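Local atomic coordinates of pyridoxamine 5'-phosphate oxidase-related, FMN-binding protein (Mycobacterium smegmatis, PDB entry 6ECI), a protein that binds flavin-adenine dinucleotide and probably sequesters it, which would protect mycobacteria against hypoxic and oxidative stress. Residues R49-E52 and G53-L56. Residues are numbered along the deposited sequence; the frame is centred on the assembly and turned at random.
Sequences RTAE and GTKL. With FAD (flavin-adenine dinucleotide), chain U.
T54 folds back on A51 in a type II beta turn from A51 to T54. T54 N gives a weak bond to A51 O at 3.4 Å. Chi1 of -36° sets OG1 of T54 beside its backbone N and near A51 O, too close for that bond to be trusted. CG2 is left anti to the N, against the ribityl chain of FAD. The tight side is buried and faces the cofactor. There CD2 of L56 lies 3.4 Å from OG1 of T50, and the same methyl meets FAD O2. The loop is part of the FAD pocket, and its backbone holds the flavin pyrimidine. FAD N3 donates to R49 O, nearly straight at 171°. A51 N donates to FAD O2 at 3.1 Å. At the helix start K55 N bonds the phosphate oxygen FAD O2P at 2.8 Å. S79 and T123 of the second subunit also bond FAD. The looser side, at E52 and G53, is exposed to solvent. Here the E52 chain bends at chi2, and OE1 takes G53 N at 2.7 Å through its anti lone pair. The positive phi of G53 fits the third place of the turn. The loop links strand 46-49 to helix 55-60, with L56 packed on F35 and I37 of strand 31-41 and T50 on V115 of strand 114-119.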
loop_
_atom_site.group_PDB
_atom_site.type_symbol
_atom_site.label_atom_id
_atom_site.label_comp_id
_atom_site.label_asym_id
_atom_site.label_seq_id
_atom_site.Cartn_x
_atom_site.Cartn_y
_atom_site.Cartn_z
ATOM N N ARG B 49 -2.965 11.113 -11.206
ATOM C CA ARG B 49 -3.011 10.971 -12.651
ATOM C C ARG B 49 -2.895 9.501 -13.023
ATOM O O ARG B 49 -2.261 8.709 -12.321
ATOM C CB ARG B 49 -1.897 11.777 -13.327
ATOM C CG ARG B 49 -2.319 13.197 -13.662
ATOM C CD ARG B 49 -1.170 14.083 -14.122
ATOM N NE ARG B 49 0.029 13.351 -14.524
ATOM C CZ ARG B 49 0.272 12.941 -15.766
ATOM N NH1 ARG B 49 -0.608 13.180 -16.728
ATOM N NH2 ARG B 49 1.393 12.291 -16.049
ATOM N N THR B 50 -3.525 9.145 -14.133
ATOM C CA THR B 50 -3.593 7.769 -14.591
ATOM C C THR B 50 -2.987 7.675 -15.982
ATOM O O THR B 50 -3.129 8.594 -16.797
ATOM C CB THR B 50 -5.048 7.267 -14.571
ATOM O OG1 THR B 50 -5.163 6.153 -13.676
ATOM C CG2 THR B 50 -5.526 6.868 -15.957
ATOM N N ALA B 51 -2.273 6.582 -16.232
ATOM C CA ALA B 51 -1.667 6.335 -17.531
ATOM C C ALA B 51 -2.652 5.556 -18.390
ATOM O O ALA B 51 -3.297 4.618 -17.910
ATOM C CB ALA B 51 -0.347 5.576 -17.385
ATOM N N GLU B 52 -2.778 5.958 -19.650
ATOM C CA GLU B 52 -3.821 5.412 -20.506
ATOM C C GLU B 52 -3.464 4.011 -20.987
ATOM O O GLU B 52 -2.293 3.636 -21.061
ATOM C CB GLU B 52 -4.073 6.343 -21.691
ATOM C CG GLU B 52 -5.436 7.059 -21.665
ATOM C CD GLU B 52 -6.621 6.145 -21.991
ATOM O OE1 GLU B 52 -6.498 4.911 -21.850
ATOM O OE2 GLU B 52 -7.673 6.680 -22.432
ATOM N N GLY B 53 -4.496 3.221 -21.287
ATOM C CA GLY B 53 -4.313 1.814 -21.585
ATOM C C GLY B 53 -3.863 0.958 -20.420
ATOM O O GLY B 53 -3.658 -0.249 -20.597
ATOM N N THR B 54 -3.703 1.540 -19.239
ATOM C CA THR B 54 -3.231 0.820 -18.071
ATOM C C THR B 54 -4.396 0.127 -17.374
ATOM O O THR B 54 -5.561 0.500 -17.531
ATOM C CB THR B 54 -2.527 1.773 -17.103
ATOM O OG1 THR B 54 -1.811 2.767 -17.847
ATOM C CG2 THR B 54 -1.545 1.032 -16.242
ATOM N N LYS B 55 -4.062 -0.906 -16.606
ATOM C CA LYS B 55 -5.063 -1.667 -15.875
ATOM C C LYS B 55 -5.618 -0.911 -14.675
ATOM O O LYS B 55 -6.731 -1.214 -14.234
ATOM C CB LYS B 55 -4.464 -3.002 -15.435
ATOM C CG LYS B 55 -5.464 -4.094 -15.175
ATOM C CD LYS B 55 -5.374 -4.468 -13.712
ATOM C CE LYS B 55 -6.608 -5.199 -13.237
ATOM N NZ LYS B 55 -6.388 -5.898 -11.943
ATOM N N LEU B 56 -4.872 0.063 -14.141
ATOM C CA LEU B 56 -5.418 0.925 -13.095
ATOM C C LEU B 56 -6.677 1.635 -13.573
ATOM O O LEU B 56 -7.636 1.801 -12.810
ATOM C CB LEU B 56 -4.362 1.941 -12.655
ATOM C CG LEU B 56 -4.769 3.087 -11.716
ATOM C CD1 LEU B 56 -5.334 2.572 -10.399
ATOM C CD2 LEU B 56 -3.588 4.018 -11.472
HETATM P PA FAD U . -0.545 -5.191 -15.670
HETATM O O1A FAD U . 0.260 -5.525 -16.871
HETATM O O2A FAD U . -2.065 -5.267 -15.846
HETATM O O5B FAD U . -0.127 -6.061 -14.421
HETATM C C5B FAD U . 0.056 -7.488 -14.523
HETATM C C4B FAD U . 0.626 -7.976 -13.215
HETATM O O4B FAD U . 1.833 -7.244 -12.920
HETATM C C3B FAD U . -0.265 -7.758 -11.999
HETATM O O3B FAD U . -1.202 -8.818 -11.848
HETATM C C2B FAD U . 0.748 -7.719 -10.850
HETATM O O2B FAD U . 1.045 -9.004 -10.315
HETATM C C1B FAD U . 1.981 -7.097 -11.518
HETATM N N9A FAD U . 2.143 -5.682 -11.215
HETATM C C8A FAD U . 1.488 -4.629 -11.799
HETATM N N7A FAD U . 1.817 -3.458 -11.314
HETATM C C5A FAD U . 2.753 -3.763 -10.330
HETATM C C6A FAD U . 3.487 -2.955 -9.445
HETATM N N6A FAD U . 3.401 -1.625 -9.398
HETATM N N1A FAD U . 4.337 -3.578 -8.595
HETATM C C2A FAD U . 4.433 -4.908 -8.641
HETATM N N3A FAD U . 3.788 -5.769 -9.429
HETATM C C4A FAD U . 2.955 -5.125 -10.262
HETATM N N1 FAD U . 0.440 4.506 -12.397
HETATM C C2 FAD U . -0.393 5.563 -12.613
HETATM O O2 FAD U . -1.297 5.512 -13.453
HETATM N N3 FAD U . -0.228 6.725 -11.878
HETATM C C4 FAD U . 0.728 6.944 -10.906
HETATM O O4 FAD U . 0.775 8.024 -10.320
HETATM C C4X FAD U . 1.609 5.812 -10.685
HETATM N N5 FAD U . 2.545 5.928 -9.783
HETATM C C5X FAD U . 3.385 4.844 -9.572
HETATM C C6 FAD U . 4.389 4.949 -8.612
HETATM C C7 FAD U . 5.256 3.890 -8.363
HETATM C C7M FAD U . 6.331 4.042 -7.320
HETATM C C8 FAD U . 5.115 2.694 -9.087
HETATM C C8M FAD U . 6.041 1.532 -8.844
HETATM C C9 FAD U . 4.114 2.586 -10.047
HETATM C C9A FAD U . 3.251 3.648 -10.291
HETATM N N10 FAD U . 2.225 3.567 -11.254
HETATM C C10 FAD U . 1.384 4.633 -11.478
HETATM C "C1'" FAD U . 2.029 2.344 -12.040
HETATM C "C2'" FAD U . 0.806 1.547 -11.604
HETATM O "O2'" FAD U . 1.142 0.680 -10.520
HETATM C "C3'" FAD U . 0.292 0.727 -12.788
HETATM O "O3'" FAD U . -1.054 1.078 -13.083
HETATM C "C4'" FAD U . 0.380 -0.775 -12.546
HETATM O "O4'" FAD U . 1.750 -1.145 -12.686
HETATM C "C5'" FAD U . -0.523 -1.580 -13.460
HETATM O "O5'" FAD U . -0.187 -1.290 -14.832
HETATM P P FAD U . -0.346 -2.374 -15.965
HETATM O O1P FAD U . 0.828 -2.263 -16.943
HETATM O O2P FAD U . -1.684 -2.311 -16.594
HETATM O O3P FAD U . -0.185 -3.733 -15.164
#